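Local coordinates for malonyl acyl carrier protein transacylase (Streptococcus pneumoniae, PDB 3IM8), which probably transfers the malonyl group from malonyl-CoA to holo acyl carrier protein, the step that supplies malonyl units for fatty acid synthesis, at residues 6-11 and 270-275; 152-157 and 165-170; 34-39 and 103-108. All blocks are in the same frame, centred on the assembly; numbering follows the deposited sequence.

How the contacts relate
All three contacts lie within one acyl transferase chain. Contact 1 joins two strands of the four-stranded parallel sheet, its centre about 8 Å from the centre of the chain. Contact 2 belongs to the hairpin of the five-stranded mixed sheet, and contact 3 packs two helices; their centres are about 33 Å apart, on opposite sides of the chain's centre, and both fall in the chain between the two strands of contact 1. The predicted active site lies between the two sheets: the side chain of Ser90 is about 10 Å from that of Ala9 and 9 Å from that of Ala157, which also approaches His199 at about 4 Å. Contact 3 is remote from both residues.

Contact 1: residues 6-11 and 270-275; sequences FLFAGQ and IEIGPG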
ATOM      1  N   PHE A   6     -13.163   0.393  -2.363  1.00 25.60           N
ATOM      2  CA  PHE A   6     -12.174   1.472  -2.148  1.00 23.48           C
ATOM      3  C   PHE A   6     -10.773   0.826  -2.111  1.00 22.37           C
ATOM      4  O   PHE A   6     -10.538  -0.174  -1.412  1.00 21.72           O
ATOM      5  CB  PHE A   6     -12.439   2.280  -0.872  1.00 22.25           C
ATOM      6  CG  PHE A   6     -13.671   3.198  -0.933  1.00 23.90           C
ATOM      7  CD1 PHE A   6     -14.550   3.197  -2.029  1.00 25.56           C
ATOM      8  CD2 PHE A   6     -13.946   4.048   0.121  1.00 24.12           C
ATOM      9  CE1 PHE A   6     -15.681   4.054  -2.051  1.00 28.75           C
ATOM     10  CE2 PHE A   6     -15.052   4.904   0.112  1.00 28.26           C
ATOM     11  CZ  PHE A   6     -15.927   4.903  -0.975  1.00 29.02           C
ATOM     12  N   LEU A   7      -9.858   1.399  -2.882  1.00 20.80           N
ATOM     13  CA  LEU A   7      -8.508   0.892  -2.983  1.00 19.50           C
ATOM     14  C   LEU A   7      -7.613   1.955  -2.347  1.00 19.07           C
ATOM     15  O   LEU A   7      -7.545   3.086  -2.832  1.00 18.00           O
ATOM     16  CB  LEU A   7      -8.168   0.719  -4.434  1.00 18.97           C
ATOM     17  CG  LEU A   7      -9.059  -0.260  -5.211  1.00 18.61           C
ATOM     18  CD1 LEU A   7      -8.626  -0.295  -6.666  1.00 16.35           C
ATOM     19  CD2 LEU A   7      -9.126  -1.687  -4.625  1.00 15.29           C
ATOM     20  N   PHE A   8      -6.888   1.599  -1.292  1.00 17.49           N
ATOM     21  CA  PHE A   8      -6.116   2.653  -0.587  1.00 17.48           C
ATOM     22  C   PHE A   8      -4.627   2.744  -1.003  1.00 17.94           C
ATOM     23  O   PHE A   8      -3.929   1.759  -1.027  1.00 17.88           O
ATOM     24  CB  PHE A   8      -6.245   2.484   0.909  1.00 16.50           C
ATOM     25  CG  PHE A   8      -7.634   2.769   1.449  1.00 17.45           C
ATOM     26  CD1 PHE A   8      -8.643   1.829   1.346  1.00 18.72           C
ATOM     27  CD2 PHE A   8      -7.899   3.952   2.128  1.00 17.35           C
ATOM     28  CE1 PHE A   8      -9.920   2.078   1.872  1.00 20.48           C
ATOM     29  CE2 PHE A   8      -9.133   4.208   2.672  1.00 19.80           C
ATOM     30  CZ  PHE A   8     -10.166   3.277   2.538  1.00 20.35           C
ATOM     31  N   ALA A   9      -4.168   3.959  -1.324  1.00 19.06           N
ATOM     32  CA  ALA A   9      -2.766   4.291  -1.585  1.00 18.66           C
ATOM     33  C   ALA A   9      -1.711   3.697  -0.642  1.00 18.67           C
ATOM     34  O   ALA A   9      -1.941   3.579   0.556  1.00 18.46           O
ATOM     35  CB  ALA A   9      -2.588   5.871  -1.623  1.00 17.97           C
ATOM     36  N   GLY A  10      -0.548   3.377  -1.218  1.00 19.39           N
ATOM     37  CA  GLY A  10       0.661   2.991  -0.490  1.00 19.68           C
ATOM     38  C   GLY A  10       1.793   4.010  -0.453  1.00 19.91           C
ATOM     39  O   GLY A  10       1.724   5.114  -1.021  1.00 18.34           O
ATOM     40  N   GLN A  11       2.846   3.623   0.251  1.00 20.56           N
ATOM     41  CA  GLN A  11       4.027   4.467   0.411  1.00 22.53           C
ATOM     42  C   GLN A  11       4.574   4.817  -0.969  1.00 22.44           C
ATOM     43  O   GLN A  11       4.537   3.994  -1.845  1.00 22.15           O
ATOM     44  CB  GLN A  11       5.070   3.677   1.226  1.00 23.04           C
ATOM     45  CG  GLN A  11       6.219   4.439   1.697  1.00 25.08           C
ATOM     46  CD  GLN A  11       7.166   3.544   2.455  1.00 26.81           C
ATOM     47  OE1 GLN A  11       6.748   2.760   3.307  1.00 22.99           O
ATOM     48  NE2 GLN A  11       8.458   3.629   2.115  1.00 29.78           N
ATOM     49  N   ILE A 270     -12.895   2.839  -6.539  1.00 19.94           N
ATOM     50  CA  ILE A 270     -12.530   4.244  -6.162  1.00 20.19           C
ATOM     51  C   ILE A 270     -11.207   4.169  -5.443  1.00 20.29           C
ATOM     52  O   ILE A 270     -11.115   3.531  -4.379  1.00 19.46           O
ATOM     53  CB  ILE A 270     -13.608   4.974  -5.315  1.00 20.11           C
ATOM     54  CG1 ILE A 270     -14.892   5.211  -6.172  1.00 21.64           C
ATOM     55  CG2 ILE A 270     -13.119   6.347  -4.855  1.00 18.73           C
ATOM     56  CD1 ILE A 270     -16.086   5.767  -5.382  1.00 23.87           C
ATOM     57  N   GLU A 271     -10.176   4.762  -6.044  1.00 19.27           N
ATOM     58  CA  GLU A 271      -8.879   4.778  -5.376  1.00 19.01           C
ATOM     59  C   GLU A 271      -8.851   5.997  -4.466  1.00 19.68           C
ATOM     60  O   GLU A 271      -9.142   7.129  -4.895  1.00 20.70           O
ATOM     61  CB  GLU A 271      -7.723   4.790  -6.388  1.00 18.46           C
ATOM     62  CG  GLU A 271      -6.370   5.043  -5.725  1.00 17.38           C
ATOM     63  CD  GLU A 271      -5.252   4.974  -6.693  1.00 20.15           C
ATOM     64  OE1 GLU A 271      -5.523   5.062  -7.909  1.00 22.32           O
ATOM     65  OE2 GLU A 271      -4.093   4.835  -6.253  1.00 20.00           O
ATOM     66  N   ILE A 272      -8.524   5.769  -3.194  1.00 20.26           N
ATOM     67  CA  ILE A 272      -8.492   6.827  -2.187  1.00 18.27           C
ATOM     68  C   ILE A 272      -7.065   7.372  -2.163  1.00 19.24           C
ATOM     69  O   ILE A 272      -6.152   6.600  -1.975  1.00 20.41           O
ATOM     70  CB  ILE A 272      -8.800   6.249  -0.793  1.00 19.17           C
ATOM     71  CG1 ILE A 272     -10.081   5.431  -0.818  1.00 16.15           C
ATOM     72  CG2 ILE A 272      -8.793   7.402   0.300  1.00 16.79           C
ATOM     73  CD1 ILE A 272     -11.300   6.240  -1.262  1.00 20.30           C
ATOM     74  N   GLY A 273      -6.870   8.686  -2.305  1.00 18.56           N
ATOM     75  CA  GLY A 273      -5.529   9.252  -2.493  1.00 18.71           C
ATOM     76  C   GLY A 273      -4.707   9.189  -1.202  1.00 18.19           C
ATOM     77  O   GLY A 273      -5.211   8.726  -0.188  1.00 18.63           O
ATOM     78  N   PRO A 274      -3.462   9.702  -1.227  1.00 17.21           N
ATOM     79  CA  PRO A 274      -2.851  10.472  -2.331  1.00 17.81           C
ATOM     80  C   PRO A 274      -2.543   9.667  -3.570  1.00 19.05           C
ATOM     81  O   PRO A 274      -2.266   8.464  -3.475  1.00 19.95           O
ATOM     82  CB  PRO A 274      -1.523  10.958  -1.718  1.00 18.30           C
ATOM     83  CG  PRO A 274      -1.238   9.979  -0.543  1.00 17.85           C
ATOM     84  CD  PRO A 274      -2.605   9.666  -0.023  1.00 16.27           C
ATOM     85  N   GLY A 275      -2.513  10.319  -4.724  1.00 19.31           N
ATOM     86  CA  GLY A 275      -2.038   9.645  -5.934  1.00 21.34           C
ATOM     87  C   GLY A 275      -3.087   8.813  -6.673  1.00 21.17           C
ATOM     88  O   GLY A 275      -4.204   8.641  -6.183  1.00 21.63           O
TER
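Ile272 lies against the rings of both Phe6 and Phe8, three side chains on one face of a parallel strand pair. It runs alongside Phe8 and sets CG1 over one face of that ring, 3.9 Å from the centroid and 14° off the normal. With chi1 at -52° this branch stands anti to the carbonyl carbon, and the further turn at chi2 carries CD1 on to the Phe6 ring, where it sits off-centre, 3.7 Å from CD2. Phe6 also lies side by side with Ile270, whose CD1 is 3.8 Å from Phe6 CE1. Helices 58-78 and 92-99 pack on this face, against Ile272 and Phe8 respectively. Leu7 and Glu271 point to the other face, where the Glu271 carboxylate is held by Ser279 OG and Leu278 N. Between the strands, Leu7 N donates to Ile270 O at 2.9 Å and Leu7 O accepts from Ile272 N at 2.9 Å. The pairing fades at Ala9 N to Ile272 O, a weak bond of 3.4 Å; beyond it Ala9 CB meets the loop containing cis-Pro274. Strands 4-8 and 268-272 are the central pair of the four-stranded parallel sheet, flanked by helices, in the acyl transferase fold.

Contact 2: residues 152-157 and 165-170; sequences GVVTPA and IVIAGE
Glu170 reaches across to Val153 and closes the open end of an antiparallel pair with both its backbone and its side chain. Its N donates to Val153 O at 2.8 Å, while Val153 N donates back to Glu170 OE1 at 2.7 Å, so both polar backbone atoms of Val153 are gripped by one residue. The carboxylate accepts with the anti lone pair of OE1, and the bend at this bond is appreciable, 144° at the hydrogen. The two side chains cross at about a right angle: Val153 CG2, anti to the carbonyl carbon and hence beside the backbone N, comes within 3.6 Å of OE1. Leu202 touches both residues from a neighbouring loop. Glu170 is also the N-cap residue of helix 171-184, ending the pairing and beginning the helix.

Ala168, the third main residue, pairs with Thr155 through two backbone bonds, Thr155 N to Ala168 O at 2.9 Å and Ala168 N to Thr155 O at 2.8 Å. Its methyl meets that of Ala157 at 3.7 Å between CB atoms, on the side of the sheet where Thr200 also touches Ala168. Val154 and Ile167 turn instead toward helices 138-148 and 171-184. Next along, Ala157 N donates to Val166 O at 2.6 Å, and the Ala157 side chain approaches that of His199, a predicted active-site residue. This is a beta hairpin, strands 154-161 and 164-169, in the mixed sheet of the smaller subdomain that borders the active site.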
ATOM      1  N   GLY A 152      21.890 -15.098  -2.930  1.00 30.83           N
ATOM      2  CA  GLY A 152      21.264 -14.208  -1.923  1.00 28.99           C
ATOM      3  C   GLY A 152      19.750 -13.963  -2.117  1.00 28.16           C
ATOM      4  O   GLY A 152      19.145 -14.419  -3.090  1.00 26.54           O
ATOM      5  N   VAL A 153      19.137 -13.205  -1.209  1.00 28.27           N
ATOM      6  CA  VAL A 153      17.704 -12.825  -1.349  1.00 27.76           C
ATOM      7  C   VAL A 153      17.336 -12.088  -2.644  1.00 27.16           C
ATOM      8  O   VAL A 153      17.781 -10.972  -2.876  1.00 27.46           O
ATOM      9  CB  VAL A 153      17.198 -12.008  -0.134  1.00 28.19           C
ATOM     10  CG1 VAL A 153      15.679 -11.775  -0.282  1.00 27.49           C
ATOM     11  CG2 VAL A 153      17.530 -12.758   1.188  1.00 26.52           C
ATOM     12  N   VAL A 154      16.532 -12.739  -3.492  1.00 26.83           N
ATOM     13  CA  VAL A 154      15.839 -12.089  -4.612  1.00 26.00           C
ATOM     14  C   VAL A 154      14.473 -12.754  -4.875  1.00 25.95           C
ATOM     15  O   VAL A 154      14.414 -13.920  -5.250  1.00 26.08           O
ATOM     16  CB  VAL A 154      16.717 -12.102  -5.882  1.00 26.01           C
ATOM     17  CG1 VAL A 154      17.252 -13.534  -6.139  1.00 25.31           C
ATOM     18  CG2 VAL A 154      15.951 -11.553  -7.055  1.00 23.90           C
ATOM     19  N   THR A 155      13.367 -12.049  -4.646  1.00 26.30           N
ATOM     20  CA  THR A 155      12.034 -12.623  -5.012  1.00 26.88           C
ATOM     21  C   THR A 155      11.103 -11.564  -5.634  1.00 25.65           C
ATOM     22  O   THR A 155      11.389 -10.353  -5.514  1.00 25.54           O
ATOM     23  CB  THR A 155      11.303 -13.264  -3.810  1.00 27.23           C
ATOM     24  OG1 THR A 155      11.218 -12.326  -2.733  1.00 29.94           O
ATOM     25  CG2 THR A 155      12.022 -14.536  -3.342  1.00 30.71           C
ATOM     26  N   PRO A 156      10.018 -11.997  -6.319  1.00 24.03           N
ATOM     27  CA  PRO A 156       9.041 -10.965  -6.681  1.00 23.53           C
ATOM     28  C   PRO A 156       8.495 -10.327  -5.398  1.00 23.11           C
ATOM     29  O   PRO A 156       8.156 -11.042  -4.463  1.00 23.28           O
ATOM     30  CB  PRO A 156       7.952 -11.732  -7.438  1.00 22.44           C
ATOM     31  CG  PRO A 156       8.694 -12.904  -8.044  1.00 22.92           C
ATOM     32  CD  PRO A 156       9.649 -13.308  -6.884  1.00 24.83           C
ATOM     33  N   ALA A 157       8.440  -8.999  -5.368  1.00 22.02           N
ATOM     34  CA  ALA A 157       7.947  -8.216  -4.235  1.00 22.79           C
ATOM     35  C   ALA A 157       6.513  -7.711  -4.495  1.00 22.80           C
ATOM     36  O   ALA A 157       5.682  -7.697  -3.587  1.00 22.65           O
ATOM     37  CB  ALA A 157       8.898  -6.990  -3.959  1.00 20.72           C
ATOM     38  N   ILE A 165       5.626  -6.807 -12.789  1.00 25.12           N
ATOM     39  CA  ILE A 165       6.009  -7.446 -11.539  1.00 24.10           C
ATOM     40  C   ILE A 165       7.358  -6.926 -11.084  1.00 23.50           C
ATOM     41  O   ILE A 165       8.341  -6.976 -11.834  1.00 24.42           O
ATOM     42  CB  ILE A 165       6.044  -9.018 -11.712  1.00 25.31           C
ATOM     43  CG1 ILE A 165       4.584  -9.511 -11.875  1.00 26.88           C
ATOM     44  CG2 ILE A 165       6.757  -9.691 -10.505  1.00 22.82           C
ATOM     45  CD1 ILE A 165       4.383 -10.889 -12.453  1.00 29.85           C
ATOM     46  N   VAL A 166       7.401  -6.406  -9.862  1.00 22.37           N
ATOM     47  CA  VAL A 166       8.635  -5.933  -9.319  1.00 22.62           C
ATOM     48  C   VAL A 166       9.308  -7.038  -8.508  1.00 23.27           C
ATOM     49  O   VAL A 166       8.696  -7.612  -7.575  1.00 23.06           O
ATOM     50  CB  VAL A 166       8.464  -4.669  -8.400  1.00 22.87           C
ATOM     51  CG1 VAL A 166       9.849  -4.158  -7.917  1.00 20.44           C
ATOM     52  CG2 VAL A 166       7.676  -3.566  -9.129  1.00 22.60           C
ATOM     53  N   ILE A 167      10.575  -7.308  -8.846  1.00 23.06           N
ATOM     54  CA  ILE A 167      11.419  -8.199  -8.034  1.00 22.56           C
ATOM     55  C   ILE A 167      12.257  -7.352  -7.098  1.00 22.32           C
ATOM     56  O   ILE A 167      12.642  -6.250  -7.449  1.00 22.02           O
ATOM     57  CB  ILE A 167      12.306  -9.113  -8.955  1.00 22.09           C
ATOM     58  CG1 ILE A 167      13.272  -8.260  -9.804  1.00 22.64           C
ATOM     59  CG2 ILE A 167      11.406  -9.853  -9.949  1.00 21.13           C
ATOM     60  CD1 ILE A 167      14.548  -9.024 -10.188  1.00 22.61           C
ATOM     61  N   ALA A 168      12.569  -7.872  -5.915  1.00 22.88           N
ATOM     62  CA  ALA A 168      13.403  -7.137  -4.997  1.00 23.37           C
ATOM     63  C   ALA A 168      14.388  -8.056  -4.242  1.00 23.89           C
ATOM     64  O   ALA A 168      14.251  -9.292  -4.271  1.00 23.20           O
ATOM     65  CB  ALA A 168      12.504  -6.384  -4.009  1.00 23.25           C
ATOM     66  N   GLY A 169      15.367  -7.441  -3.562  1.00 24.12           N
ATOM     67  CA  GLY A 169      16.268  -8.140  -2.625  1.00 24.36           C
ATOM     68  C   GLY A 169      17.660  -7.529  -2.604  1.00 25.53           C
ATOM     69  O   GLY A 169      17.793  -6.328  -2.755  1.00 24.82           O
ATOM     70  N   GLU A 170      18.703  -8.360  -2.443  1.00 26.78           N
ATOM     71  CA  GLU A 170      20.101  -7.865  -2.358  1.00 26.65           C
ATOM     72  C   GLU A 170      20.738  -7.609  -3.739  1.00 26.43           C
ATOM     73  O   GLU A 170      20.343  -8.195  -4.760  1.00 25.16           O
ATOM     74  CB  GLU A 170      20.962  -8.849  -1.550  1.00 27.68           C
ATOM     75  CG  GLU A 170      20.384  -9.211  -0.199  1.00 29.79           C
ATOM     76  CD  GLU A 170      21.100 -10.369   0.454  1.00 30.90           C
ATOM     77  OE1 GLU A 170      20.722 -11.518   0.241  1.00 32.81           O
ATOM     78  OE2 GLU A 170      22.029 -10.131   1.224  1.00 33.84           O
TER

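Contact 3: residues 34-39 and 103-108; sequences DRASQV and LDFEDA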
ATOM      1  N   ASP A  34      -5.794  16.216  12.829  1.00 22.73           N
ATOM      2  CA  ASP A  34      -5.424  16.692  14.191  1.00 23.32           C
ATOM      3  C   ASP A  34      -5.462  15.549  15.225  1.00 23.80           C
ATOM      4  O   ASP A  34      -4.584  15.450  16.072  1.00 24.98           O
ATOM      5  CB  ASP A  34      -6.257  17.904  14.664  1.00 23.62           C
ATOM      6  CG  ASP A  34      -6.158  19.137  13.702  1.00 25.30           C
ATOM      7  OD1 ASP A  34      -5.411  19.113  12.672  1.00 26.22           O
ATOM      8  OD2 ASP A  34      -6.834  20.156  13.996  1.00 26.03           O
ATOM      9  N   ARG A  35      -6.414  14.636  15.099  1.00 24.19           N
ATOM     10  CA  ARG A  35      -6.358  13.380  15.861  1.00 25.40           C
ATOM     11  C   ARG A  35      -5.055  12.579  15.642  1.00 25.53           C
ATOM     12  O   ARG A  35      -4.518  12.012  16.578  1.00 25.70           O
ATOM     13  CB  ARG A  35      -7.558  12.509  15.516  1.00 25.53           C
ATOM     14  CG  ARG A  35      -8.234  12.046  16.694  1.00 29.64           C
ATOM     15  CD  ARG A  35      -9.029  13.194  17.328  1.00 36.95           C
ATOM     16  NE  ARG A  35      -9.276  12.952  18.746  1.00 41.83           N
ATOM     17  CZ  ARG A  35     -10.392  13.270  19.410  1.00 44.87           C
ATOM     18  NH1 ARG A  35     -10.474  12.964  20.695  1.00 44.59           N
ATOM     19  NH2 ARG A  35     -11.435  13.868  18.810  1.00 45.64           N
ATOM     20  N   ALA A  36      -4.538  12.527  14.406  1.00 25.94           N
ATOM     21  CA  ALA A  36      -3.325  11.765  14.180  1.00 26.40           C
ATOM     22  C   ALA A  36      -2.178  12.550  14.804  1.00 26.66           C
ATOM     23  O   ALA A  36      -1.257  11.973  15.350  1.00 26.89           O
ATOM     24  CB  ALA A  36      -3.101  11.539  12.692  1.00 26.13           C
ATOM     25  N   SER A  37      -2.254  13.878  14.730  1.00 27.47           N
ATOM     26  CA  SER A  37      -1.194  14.727  15.287  1.00 27.64           C
ATOM     27  C   SER A  37      -1.073  14.484  16.767  1.00 28.15           C
ATOM     28  O   SER A  37       0.025  14.242  17.216  1.00 27.89           O
ATOM     29  CB  SER A  37      -1.405  16.201  14.990  1.00 27.20           C
ATOM     30  OG  SER A  37      -1.203  16.461  13.607  1.00 24.50           O
ATOM     31  N   GLN A  38      -2.196  14.500  17.504  1.00 29.47           N
ATOM     32  CA  GLN A  38      -2.200  14.089  18.922  1.00 30.95           C
ATOM     33  C   GLN A  38      -1.562  12.731  19.184  1.00 30.53           C
ATOM     34  O   GLN A  38      -0.719  12.613  20.062  1.00 30.90           O
ATOM     35  CB  GLN A  38      -3.593  14.106  19.553  1.00 32.24           C
ATOM     36  CG  GLN A  38      -3.521  14.321  21.053  1.00 37.32           C
ATOM     37  CD  GLN A  38      -4.803  14.924  21.630  1.00 43.67           C
ATOM     38  OE1 GLN A  38      -4.832  15.392  22.793  1.00 44.00           O
ATOM     39  NE2 GLN A  38      -5.875  14.916  20.820  1.00 46.20           N
ATOM     40  N   VAL A  39      -1.949  11.696  18.443  1.00 29.23           N
ATOM     41  CA  VAL A  39      -1.375  10.369  18.711  1.00 27.09           C
ATOM     42  C   VAL A  39       0.152  10.393  18.531  1.00 26.57           C
ATOM     43  O   VAL A  39       0.905   9.806  19.313  1.00 26.04           O
ATOM     44  CB  VAL A  39      -2.043   9.266  17.838  1.00 26.22           C
ATOM     45  CG1 VAL A  39      -1.210   7.944  17.862  1.00 25.83           C
ATOM     46  CG2 VAL A  39      -3.461   9.038  18.265  1.00 24.44           C
ATOM     47  N   LEU A 103      -9.678  -2.110  12.452  1.00 23.45           N
ATOM     48  CA  LEU A 103      -8.626  -1.388  13.194  1.00 23.16           C
ATOM     49  C   LEU A 103      -9.068   0.030  13.592  1.00 22.82           C
ATOM     50  O   LEU A 103      -9.533   0.792  12.729  1.00 22.24           O
ATOM     51  CB  LEU A 103      -7.337  -1.378  12.352  1.00 22.69           C
ATOM     52  CG  LEU A 103      -6.087  -0.578  12.747  1.00 23.17           C
ATOM     53  CD1 LEU A 103      -5.598  -1.006  14.103  1.00 19.09           C
ATOM     54  CD2 LEU A 103      -5.030  -0.846  11.655  1.00 22.31           C
ATOM     55  N   ASP A 104      -8.956   0.375  14.884  1.00 22.39           N
ATOM     56  CA  ASP A 104      -9.258   1.740  15.358  1.00 23.03           C
ATOM     57  C   ASP A 104      -8.287   2.757  14.711  1.00 22.47           C
ATOM     58  O   ASP A 104      -7.099   2.469  14.516  1.00 20.92           O
ATOM     59  CB  ASP A 104      -9.195   1.835  16.902  1.00 24.98           C
ATOM     60  CG  ASP A 104      -9.247   3.296  17.430  1.00 26.67           C
ATOM     61  OD1 ASP A 104     -10.350   3.885  17.500  1.00 28.93           O
ATOM     62  OD2 ASP A 104      -8.185   3.866  17.799  1.00 29.06           O
ATOM     63  N   PHE A 105      -8.807   3.925  14.369  1.00 22.16           N
ATOM     64  CA  PHE A 105      -7.996   4.875  13.662  1.00 23.75           C
ATOM     65  C   PHE A 105      -6.764   5.324  14.468  1.00 24.39           C
ATOM     66  O   PHE A 105      -5.625   5.304  13.953  1.00 24.23           O
ATOM     67  CB  PHE A 105      -8.825   6.089  13.270  1.00 23.76           C
ATOM     68  CG  PHE A 105      -8.008   7.188  12.707  1.00 23.28           C
ATOM     69  CD1 PHE A 105      -7.231   6.967  11.584  1.00 23.25           C
ATOM     70  CD2 PHE A 105      -8.001   8.446  13.305  1.00 24.34           C
ATOM     71  CE1 PHE A 105      -6.454   8.007  11.014  1.00 23.55           C
ATOM     72  CE2 PHE A 105      -7.229   9.461  12.781  1.00 24.64           C
ATOM     73  CZ  PHE A 105      -6.444   9.232  11.619  1.00 24.44           C
ATOM     74  N   GLU A 106      -6.984   5.750  15.711  1.00 24.59           N
ATOM     75  CA  GLU A 106      -5.881   6.157  16.594  1.00 25.66           C
ATOM     76  C   GLU A 106      -4.858   5.033  16.858  1.00 24.99           C
ATOM     77  O   GLU A 106      -3.640   5.269  16.883  1.00 24.82           O
ATOM     78  CB  GLU A 106      -6.453   6.776  17.891  1.00 26.46           C
ATOM     79  CG  GLU A 106      -6.973   8.175  17.625  1.00 30.60           C
ATOM     80  CD  GLU A 106      -7.872   8.748  18.705  1.00 37.49           C
ATOM     81  OE1 GLU A 106      -8.988   8.212  18.908  1.00 41.65           O
ATOM     82  OE2 GLU A 106      -7.518   9.787  19.296  1.00 37.39           O
ATOM     83  N   ASP A 107      -5.345   3.807  17.016  1.00 23.95           N
ATOM     84  CA  ASP A 107      -4.470   2.629  17.052  1.00 23.81           C
ATOM     85  C   ASP A 107      -3.598   2.499  15.773  1.00 22.70           C
ATOM     86  O   ASP A 107      -2.404   2.193  15.856  1.00 22.77           O
ATOM     87  CB  ASP A 107      -5.310   1.357  17.167  1.00 23.66           C
ATOM     88  CG  ASP A 107      -5.778   1.091  18.584  1.00 25.98           C
ATOM     89  OD1 ASP A 107      -5.288   1.781  19.493  1.00 28.71           O
ATOM     90  OD2 ASP A 107      -6.677   0.220  18.776  1.00 24.63           O
ATOM     91  N   ALA A 108      -4.234   2.711  14.610  1.00 20.85           N
ATOM     92  CA  ALA A 108      -3.585   2.580  13.315  1.00 19.73           C
ATOM     93  C   ALA A 108      -2.437   3.573  13.230  1.00 19.89           C
ATOM     94  O   ALA A 108      -1.332   3.234  12.865  1.00 20.61           O
ATOM     95  CB  ALA A 108      -4.594   2.868  12.204  1.00 18.61           C
TER
HETATM   96  O   HOH W   1      -5.799  11.775  19.073  1.00 32.63           O
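Residues 34-39 of helix 27-40 meet the first turn of helix 105-122, where the nearest CA atoms, those of Val39 and Glu106, are 6.5 Å apart. Glu106 has the most surface covered. Its CG, anti to the carbonyl carbon (chi1 -75°), starts a chain that extends across the gap, passing Val39 CG2 at 3.7 Å from CG and then bringing the carboxylate to Arg35. The other Val39 branch, CG1, lies against Glu106 O. Arg35 bends at chi2 (74°), and the two side chains cross with the guanidinium and carboxylate planes 79° apart, nearly perpendicular. Their salt bridge is long, 3.7 Å from Arg35 NE to Glu106 OE2, and OE2 lies slightly nearer the aliphatic part of the arginine, 3.5 Å from Arg35 CG. The arginine has a second charged partner, as NH2 forms a salt bridge with Glu31 one turn earlier. A water adds a further link, donating to both Arg35 O and Glu106 OE2, the latter at 2.6 Å.

The contact is helix-to-helix packing in the acyl transferase domain, at a distance from the predicted active site. Asp104 is the N-cap of helix 105-122, and its OD2 accepts from Asp107 N at 2.9 Å, met on the anti side and somewhat out of the carboxylate plane.

On the buried side of these polar groups lies Phe105. Arg35 CB comes to the edge of its ring, near the ring plane, and Ala36 CB approaches CZ at 4.2 Å. Phe105 and Ala36 both reach helix 58-78 as well, through Leu66, Val70 and Arg74 for the ring and Ala67 for the methyl group.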